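Local coordinates for protein carboxyl esterase NP (Bacillus subtilis, PDB 4CCW) that hydrolyses carboxylic esters to an alcohol and a carboxylate, as a carboxylesterase with the alpha/beta-hydrolase fold, at residues A[47-52]-A[76-81]; A[54-59]-A[118-123]. One frame throughout, in Å; residues are numbered along the deposited sequence.

Contact 1. Residues A[47-52]-A[76-81]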
ATOM      1  N   ILE A  47      -3.225 -12.017  -3.762  1.00 33.49           N
ATOM      2  CA  ILE A  47      -2.759 -12.460  -5.073  1.00 34.59           C
ATOM      3  C   ILE A  47      -1.309 -12.955  -4.938  1.00 34.32           C
ATOM      4  O   ILE A  47      -0.418 -12.191  -4.550  1.00 33.94           O
ATOM      5  CB  ILE A  47      -2.828 -11.315  -6.101  1.00 34.32           C
ATOM      6  CG1 ILE A  47      -4.228 -10.697  -6.114  1.00 34.96           C
ATOM      7  CG2 ILE A  47      -2.463 -11.823  -7.487  1.00 35.54           C
ATOM      8  CD1 ILE A  47      -4.271  -9.284  -6.642  1.00 34.61           C
ATOM      9  N   ALA A  48      -1.076 -14.236  -5.233  1.00 35.00           N
ATOM     10  CA  ALA A  48       0.264 -14.821  -5.145  1.00 34.80           C
ATOM     11  C   ALA A  48       0.878 -15.032  -6.521  1.00 35.76           C
ATOM     12  O   ALA A  48       0.207 -15.487  -7.442  1.00 36.49           O
ATOM     13  CB  ALA A  48       0.235 -16.137  -4.374  1.00 35.48           C
ATOM     14  N   SER A  49       2.159 -14.697  -6.635  1.00 35.62           N
ATOM     15  CA  SER A  49       2.940 -14.898  -7.852  1.00 36.97           C
ATOM     16  C   SER A  49       4.339 -15.372  -7.466  1.00 36.90           C
ATOM     17  O   SER A  49       4.768 -15.191  -6.327  1.00 36.88           O
ATOM     18  CB  SER A  49       3.070 -13.575  -8.613  1.00 37.12           C
ATOM     19  OG  SER A  49       1.835 -12.906  -8.721  1.00 38.92           O
ATOM     20  N   GLY A  50       5.067 -15.950  -8.419  1.00 37.65           N
ATOM     21  CA  GLY A  50       6.464 -16.310  -8.181  1.00 37.60           C
ATOM     22  C   GLY A  50       6.645 -17.736  -7.696  1.00 38.55           C
ATOM     23  O   GLY A  50       5.666 -18.397  -7.332  1.00 38.19           O
ATOM     24  N   PRO A  51       7.908 -18.219  -7.677  1.00 39.15           N
ATOM     25  CA  PRO A  51       8.190 -19.621  -7.356  1.00 40.75           C
ATOM     26  C   PRO A  51       7.763 -19.940  -5.933  1.00 41.57           C
ATOM     27  O   PRO A  51       8.023 -19.158  -5.023  1.00 40.71           O
ATOM     28  CB  PRO A  51       9.715 -19.717  -7.481  1.00 40.83           C
ATOM     29  CG  PRO A  51      10.132 -18.528  -8.282  1.00 39.85           C
ATOM     30  CD  PRO A  51       9.145 -17.455  -7.909  1.00 38.69           C
ATOM     31  N   GLU A  52       7.108 -21.083  -5.748  1.00 43.69           N
ATOM     32  CA  GLU A  52       6.539 -21.431  -4.450  1.00 44.72           C
ATOM     33  C   GLU A  52       7.608 -21.588  -3.361  1.00 44.78           C
ATOM     34  O   GLU A  52       7.347 -21.297  -2.200  1.00 44.52           O
ATOM     35  CB  GLU A  52       5.679 -22.697  -4.560  1.00 47.13           C
ATOM     36  CG  GLU A  52       4.334 -22.468  -5.235  1.00 47.27           C
ATOM     37  CD  GLU A  52       3.533 -23.747  -5.401  1.00 49.42           C
ATOM     38  OE1 GLU A  52       4.110 -24.834  -5.240  1.00 51.48           O
ATOM     39  OE2 GLU A  52       2.324 -23.668  -5.700  1.00 50.22           O
ATOM     40  N   ASP A  76       9.130  -8.325 -12.418  1.00 37.21           N
ATOM     41  CA  ASP A  76      10.487  -8.240 -11.860  1.00 37.18           C
ATOM     42  C   ASP A  76      10.555  -8.817 -10.439  1.00 36.58           C
ATOM     43  O   ASP A  76      11.381  -9.687 -10.164  1.00 36.76           O
ATOM     44  CB  ASP A  76      10.995  -6.791 -11.844  1.00 37.66           C
ATOM     45  CG  ASP A  76      11.556  -6.329 -13.188  1.00 40.17           C
ATOM     46  OD1 ASP A  76      11.805  -7.162 -14.090  1.00 42.12           O
ATOM     47  OD2 ASP A  76      11.762  -5.103 -13.332  1.00 40.45           O
ATOM     48  N   TRP A  77       9.696  -8.339  -9.535  1.00 35.22           N
ATOM     49  CA  TRP A  77       9.777  -8.787  -8.141  1.00 34.87           C
ATOM     50  C   TRP A  77       9.447 -10.241  -7.992  1.00 36.13           C
ATOM     51  O   TRP A  77      10.090 -10.942  -7.208  1.00 36.64           O
ATOM     52  CB  TRP A  77       8.920  -7.929  -7.202  1.00 34.09           C
ATOM     53  CG  TRP A  77       9.387  -6.501  -7.100  1.00 33.14           C
ATOM     54  CD1 TRP A  77      10.647  -5.993  -7.401  1.00 33.43           C
ATOM     55  CD2 TRP A  77       8.610  -5.335  -6.654  1.00 32.02           C
ATOM     56  NE1 TRP A  77      10.698  -4.642  -7.186  1.00 31.90           N
ATOM     57  CE2 TRP A  77       9.516  -4.183  -6.737  1.00 32.52           C
ATOM     58  CE3 TRP A  77       7.304  -5.139  -6.220  1.00 32.34           C
ATOM     59  CZ2 TRP A  77       9.113  -2.902  -6.393  1.00 31.45           C
ATOM     60  CZ3 TRP A  77       6.908  -3.839  -5.861  1.00 30.68           C
ATOM     61  CH2 TRP A  77       7.793  -2.749  -5.952  1.00 31.34           C
ATOM     62  N   SER A  78       8.485 -10.713  -8.783  1.00 36.49           N
ATOM     63  CA  SER A  78       8.023 -12.105  -8.740  1.00 38.08           C
ATOM     64  C   SER A  78       9.056 -13.103  -9.261  1.00 39.00           C
ATOM     65  O   SER A  78       8.994 -14.293  -8.938  1.00 38.44           O
ATOM     66  CB  SER A  78       6.733 -12.258  -9.544  1.00 38.78           C
ATOM     67  OG  SER A  78       5.972 -13.336  -9.061  1.00 41.73           O
ATOM     68  N   SER A  79      10.003 -12.631 -10.074  1.00 39.50           N
ATOM     69  CA  SER A  79      11.033 -13.525 -10.608  1.00 40.94           C
ATOM     70  C   SER A  79      11.914 -14.110  -9.505  1.00 41.26           C
ATOM     71  O   SER A  79      12.409 -15.228  -9.635  1.00 42.60           O
ATOM     72  CB  SER A  79      11.886 -12.829 -11.678  1.00 41.80           C
ATOM     73  OG  SER A  79      12.701 -11.811 -11.126  1.00 41.83           O
ATOM     74  N   LYS A  80      12.087 -13.366  -8.415  1.00 40.22           N
ATOM     75  CA  LYS A  80      13.004 -13.769  -7.349  1.00 40.80           C
ATOM     76  C   LYS A  80      12.312 -14.149  -6.036  1.00 39.19           C
ATOM     77  O   LYS A  80      12.874 -14.889  -5.227  1.00 39.73           O
ATOM     78  CB  LYS A  80      14.041 -12.668  -7.095  1.00 42.35           C
ATOM     79  CG  LYS A  80      14.960 -12.383  -8.279  1.00 45.52           C
ATOM     80  CD  LYS A  80      15.922 -11.233  -7.993  1.00 46.85           C
ATOM     81  CE  LYS A  80      16.890 -11.577  -6.868  1.00 48.32           C
ATOM     82  NZ  LYS A  80      17.244 -10.354  -6.096  1.00 48.98           N
ATOM     83  N   TYR A  81      11.091 -13.665  -5.842  1.00 36.86           N
ATOM     84  CA  TYR A  81      10.394 -13.829  -4.566  1.00 35.34           C
ATOM     85  C   TYR A  81       9.038 -14.468  -4.728  1.00 34.61           C
ATOM     86  O   TYR A  81       8.356 -14.260  -5.737  1.00 33.73           O
ATOM     87  CB  TYR A  81      10.216 -12.467  -3.859  1.00 34.19           C
ATOM     88  CG  TYR A  81      11.529 -11.821  -3.511  1.00 35.62           C
ATOM     89  CD1 TYR A  81      12.203 -12.149  -2.335  1.00 36.06           C
ATOM     90  CD2 TYR A  81      12.116 -10.900  -4.375  1.00 36.00           C
ATOM     91  CE1 TYR A  81      13.425 -11.576  -2.030  1.00 37.34           C
ATOM     92  CE2 TYR A  81      13.337 -10.320  -4.075  1.00 36.66           C
ATOM     93  CZ  TYR A  81      13.985 -10.665  -2.904  1.00 37.37           C
ATOM     94  OH  TYR A  81      15.201 -10.089  -2.612  1.00 38.74           O
TER
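In this alpha/beta-hydrolase fold, helix 74-80 forms the connection of a beta-alpha-beta unit, strand 56-60 to strand 82-86, and its C-terminal part packs against Ser-49, Gly-50 and Pro-51, where strand 42-49 leaves the sheet. The backbones are closest at Gly-50 and Ser-78, whose CA atoms lie 4.5 Å apart. Gly-50 has a positive phi of 93°, which suits glycine, and the carbonyl oxygens Ser-78 O and Tyr-81 O leave no room for a side chain on it. The Ser-78 hydroxyl is the main side-chain group here. With OG roughly opposite the backbone N (chi1 -154°), it reaches up to the strand end and lies close to Ser-49 CB. Ser-78 OG is also 2.8 Å from Gly-50 N, but the angle is too poor for a hydrogen bond; it makes a weak one with Thr-83 OG1. Ser-49 OG, beside its own backbone N, accepts a hydrogen bond from Trp-28 NE1. Ser-49 O is held by Thr-83 OG1, and Gly-50 O by Arg-82 NH1, so strand 82-86 fixes the strand end from which the loop departs. Within 76-81, Asp-76 O accepts from both Ser-79 N and Ser-79 OG. The hydroxyl bond is the shorter at 2.7 Å, its donor tilted 19° from the carbonyl plane. On the solvent-exposed side, Pro-51 CD rests 3.3 Å from Ser-78 O and 3.9 Å from Tyr-81 O.

Contact 2. Residues A[54-59]-A[118-123]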
ATOM      1  N   ALA A  54      10.522 -19.882  -3.286  1.00 44.13           N
ATOM      2  CA  ALA A  54      11.320 -18.657  -3.179  1.00 42.30           C
ATOM      3  C   ALA A  54      11.026 -17.920  -1.864  1.00 41.50           C
ATOM      4  O   ALA A  54       9.960 -18.118  -1.278  1.00 41.13           O
ATOM      5  CB  ALA A  54      11.053 -17.749  -4.374  1.00 41.91           C
ATOM      6  N   PRO A  55      11.970 -17.076  -1.390  1.00 40.33           N
ATOM      7  CA  PRO A  55      11.714 -16.253  -0.206  1.00 39.02           C
ATOM      8  C   PRO A  55      10.428 -15.431  -0.344  1.00 36.69           C
ATOM      9  O   PRO A  55      10.128 -14.938  -1.430  1.00 35.47           O
ATOM     10  CB  PRO A  55      12.930 -15.311  -0.151  1.00 39.45           C
ATOM     11  CG  PRO A  55      13.662 -15.503  -1.443  1.00 40.65           C
ATOM     12  CD  PRO A  55      13.354 -16.900  -1.868  1.00 41.00           C
ATOM     13  N   PRO A  56       9.661 -15.311   0.751  1.00 35.70           N
ATOM     14  CA  PRO A  56       8.421 -14.552   0.716  1.00 34.48           C
ATOM     15  C   PRO A  56       8.627 -13.034   0.616  1.00 32.68           C
ATOM     16  O   PRO A  56       9.584 -12.475   1.181  1.00 32.93           O
ATOM     17  CB  PRO A  56       7.715 -14.928   2.035  1.00 34.54           C
ATOM     18  CG  PRO A  56       8.600 -15.934   2.718  1.00 35.73           C
ATOM     19  CD  PRO A  56       9.951 -15.849   2.092  1.00 36.76           C
ATOM     20  N   LEU A  57       7.721 -12.391  -0.113  1.00 31.76           N
ATOM     21  CA  LEU A  57       7.643 -10.933  -0.195  1.00 29.88           C
ATOM     22  C   LEU A  57       6.192 -10.502  -0.091  1.00 29.81           C
ATOM     23  O   LEU A  57       5.328 -11.028  -0.804  1.00 30.64           O
ATOM     24  CB  LEU A  57       8.257 -10.421  -1.510  1.00 29.85           C
ATOM     25  CG  LEU A  57       7.967  -8.972  -1.938  1.00 28.83           C
ATOM     26  CD1 LEU A  57       8.635  -7.951  -1.009  1.00 28.34           C
ATOM     27  CD2 LEU A  57       8.418  -8.747  -3.371  1.00 29.02           C
ATOM     28  N   VAL A  58       5.915  -9.547   0.796  1.00 28.75           N
ATOM     29  CA  VAL A  58       4.544  -9.090   0.989  1.00 28.64           C
ATOM     30  C   VAL A  58       4.404  -7.644   0.476  1.00 27.75           C
ATOM     31  O   VAL A  58       5.218  -6.777   0.800  1.00 27.70           O
ATOM     32  CB  VAL A  58       4.087  -9.212   2.463  1.00 28.63           C
ATOM     33  CG1 VAL A  58       2.715  -8.572   2.664  1.00 28.53           C
ATOM     34  CG2 VAL A  58       4.034 -10.670   2.905  1.00 30.08           C
ATOM     35  N   LEU A  59       3.372  -7.417  -0.333  1.00 28.39           N
ATOM     36  CA  LEU A  59       3.066  -6.109  -0.894  1.00 27.75           C
ATOM     37  C   LEU A  59       1.782  -5.550  -0.286  1.00 27.37           C
ATOM     38  O   LEU A  59       0.769  -6.248  -0.171  1.00 27.51           O
ATOM     39  CB  LEU A  59       2.910  -6.196  -2.418  1.00 28.37           C
ATOM     40  CG  LEU A  59       3.983  -6.942  -3.225  1.00 29.39           C
ATOM     41  CD1 LEU A  59       3.612  -7.007  -4.696  1.00 30.15           C
ATOM     42  CD2 LEU A  59       5.351  -6.310  -3.039  1.00 28.84           C
ATOM     43  N   LEU A 118      -0.161 -17.662   5.938  1.00 40.18           N
ATOM     44  CA  LEU A 118       0.650 -17.920   4.751  1.00 39.68           C
ATOM     45  C   LEU A 118       1.893 -18.731   5.098  1.00 39.96           C
ATOM     46  O   LEU A 118       2.655 -19.129   4.209  1.00 40.85           O
ATOM     47  CB  LEU A 118       1.052 -16.600   4.080  1.00 38.15           C
ATOM     48  CG  LEU A 118      -0.040 -15.886   3.275  1.00 38.14           C
ATOM     49  CD1 LEU A 118       0.335 -14.441   2.968  1.00 36.63           C
ATOM     50  CD2 LEU A 118      -0.355 -16.658   1.997  1.00 39.09           C
ATOM     51  N   GLY A 119       2.106 -18.967   6.391  1.00 39.87           N
ATOM     52  CA  GLY A 119       3.236 -19.776   6.854  1.00 40.44           C
ATOM     53  C   GLY A 119       4.550 -19.027   6.789  1.00 39.39           C
ATOM     54  O   GLY A 119       5.621 -19.635   6.712  1.00 39.61           O
ATOM     55  N   ILE A 120       4.463 -17.699   6.832  1.00 37.80           N
ATOM     56  CA  ILE A 120       5.641 -16.850   6.801  1.00 37.12           C
ATOM     57  C   ILE A 120       6.297 -16.811   8.183  1.00 38.18           C
ATOM     58  O   ILE A 120       5.615 -16.680   9.211  1.00 38.05           O
ATOM     59  CB  ILE A 120       5.303 -15.434   6.269  1.00 35.73           C
ATOM     60  CG1 ILE A 120       4.928 -15.502   4.779  1.00 35.20           C
ATOM     61  CG2 ILE A 120       6.477 -14.487   6.484  1.00 35.06           C
ATOM     62  CD1 ILE A 120       4.240 -14.262   4.228  1.00 34.18           C
ATOM     63  N   GLU A 121       7.619 -16.983   8.204  1.00 38.37           N
ATOM     64  CA  GLU A 121       8.393 -16.708   9.409  1.00 38.95           C
ATOM     65  C   GLU A 121       8.824 -15.256   9.370  1.00 38.03           C
ATOM     66  O   GLU A 121       8.203 -14.418  10.016  1.00 37.24           O
ATOM     67  CB  GLU A 121       9.588 -17.650   9.527  1.00 39.97           C
ATOM     68  CG  GLU A 121       9.195 -19.015  10.067  1.00 41.77           C
ATOM     69  CD  GLU A 121      10.311 -20.023   9.934  1.00 43.30           C
ATOM     70  OE1 GLU A 121      10.737 -20.288   8.790  1.00 43.73           O
ATOM     71  OE2 GLU A 121      10.754 -20.555  10.974  1.00 44.71           O
ATOM     72  N   LYS A 122       9.867 -14.961   8.590  1.00 38.03           N
ATOM     73  CA  LYS A 122      10.206 -13.566   8.267  1.00 37.02           C
ATOM     74  C   LYS A 122       9.953 -13.290   6.783  1.00 35.75           C
ATOM     75  O   LYS A 122      10.056 -14.192   5.949  1.00 36.48           O
ATOM     76  CB  LYS A 122      11.659 -13.248   8.620  1.00 38.98           C
ATOM     77  CG  LYS A 122      12.067 -13.578  10.046  1.00 41.25           C
ATOM     78  CD  LYS A 122      13.427 -12.974  10.366  1.00 42.08           C
ATOM     79  CE  LYS A 122      13.862 -13.333  11.776  1.00 44.03           C
ATOM     80  NZ  LYS A 122      15.233 -12.837  12.081  1.00 46.09           N
ATOM     81  N   SER A 123       9.608 -12.052   6.458  1.00 33.87           N
ATOM     82  CA  SER A 123       9.331 -11.677   5.068  1.00 32.80           C
ATOM     83  C   SER A 123       9.887 -10.316   4.713  1.00 31.61           C
ATOM     84  O   SER A 123      10.037  -9.451   5.576  1.00 31.39           O
ATOM     85  CB  SER A 123       7.824 -11.673   4.801  1.00 32.72           C
ATOM     86  OG  SER A 123       7.558 -11.391   3.436  1.00 32.14           O
TER
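Ser-123 OG is hemmed in by the backbone of 56-58 and the side chains of Pro-56 and Val-58. Pro-56 O approaches it to 3.2 Å, a close contact rather than a hydrogen bond; the hydroxyl is bonded instead to a residue flanking the segments. Val-58 CG2 and Val-58 N both lie 3.6 Å from Ser-123 OG, and Leu-57 CA only slightly farther off. The torsion accounts for this position: with OG extended away from its own N (chi1 -176°), the hydroxyl points across to the neighbouring strand. Strands 56-60 and 123-128 are adjacent and parallel in the central sheet of the alpha/beta-hydrolase fold, and Val-58 makes backbone hydrogen bonds to His-124 and Ile-126. The contact therefore lies where the two strands begin, beside the turn out of helix 104-118. That helix ends in a Schellman motif, with Gly-119 at positive phi (76°), and the next residue, Ile-120, points its side chain toward Pro-56 and Val-58. Ile-120 CG1 lies beside the backbone N (chi1 -68°) and meets Pro-56 CB at 4.0 Å. The side chains of Ile-120 and Val-58 cross obliquely, CD1 meeting CG2 at 3.8 Å. Phe-115 of the helix packs on Val-58, Ile-120 and Ser-123, and Tyr-84 on Ile-120. At the outer end, Lys-122 O faces the ring of Pro-56, 3.9 Å from CG, while Arg-145 donates to the carbonyls of Ile-120 and Glu-121.

Contacts 1 and 2 lie side by side where strand 42-49 ends and strands 56-60 and 123-128 begin, their centres 11 Å apart, and their segments alternate along the chain. Segment 54-59 follows closely on 47-52, and 76-81 packs against both. Tyr-81 joins the two: its CB is 3.5 Å from Pro-55 O and 3.7 Å from Leu-57 CB. Lys-80 O adds a third touch, 3.5 Å from Ala-54 CB. Both contacts are away from the ligand pocket and from His-273, the probable catalytic proton acceptor. Strand 123-128, which starts in contact 2, runs on to Ser-129 of the pocket, in a sequence consistent with a nucleophile elbow.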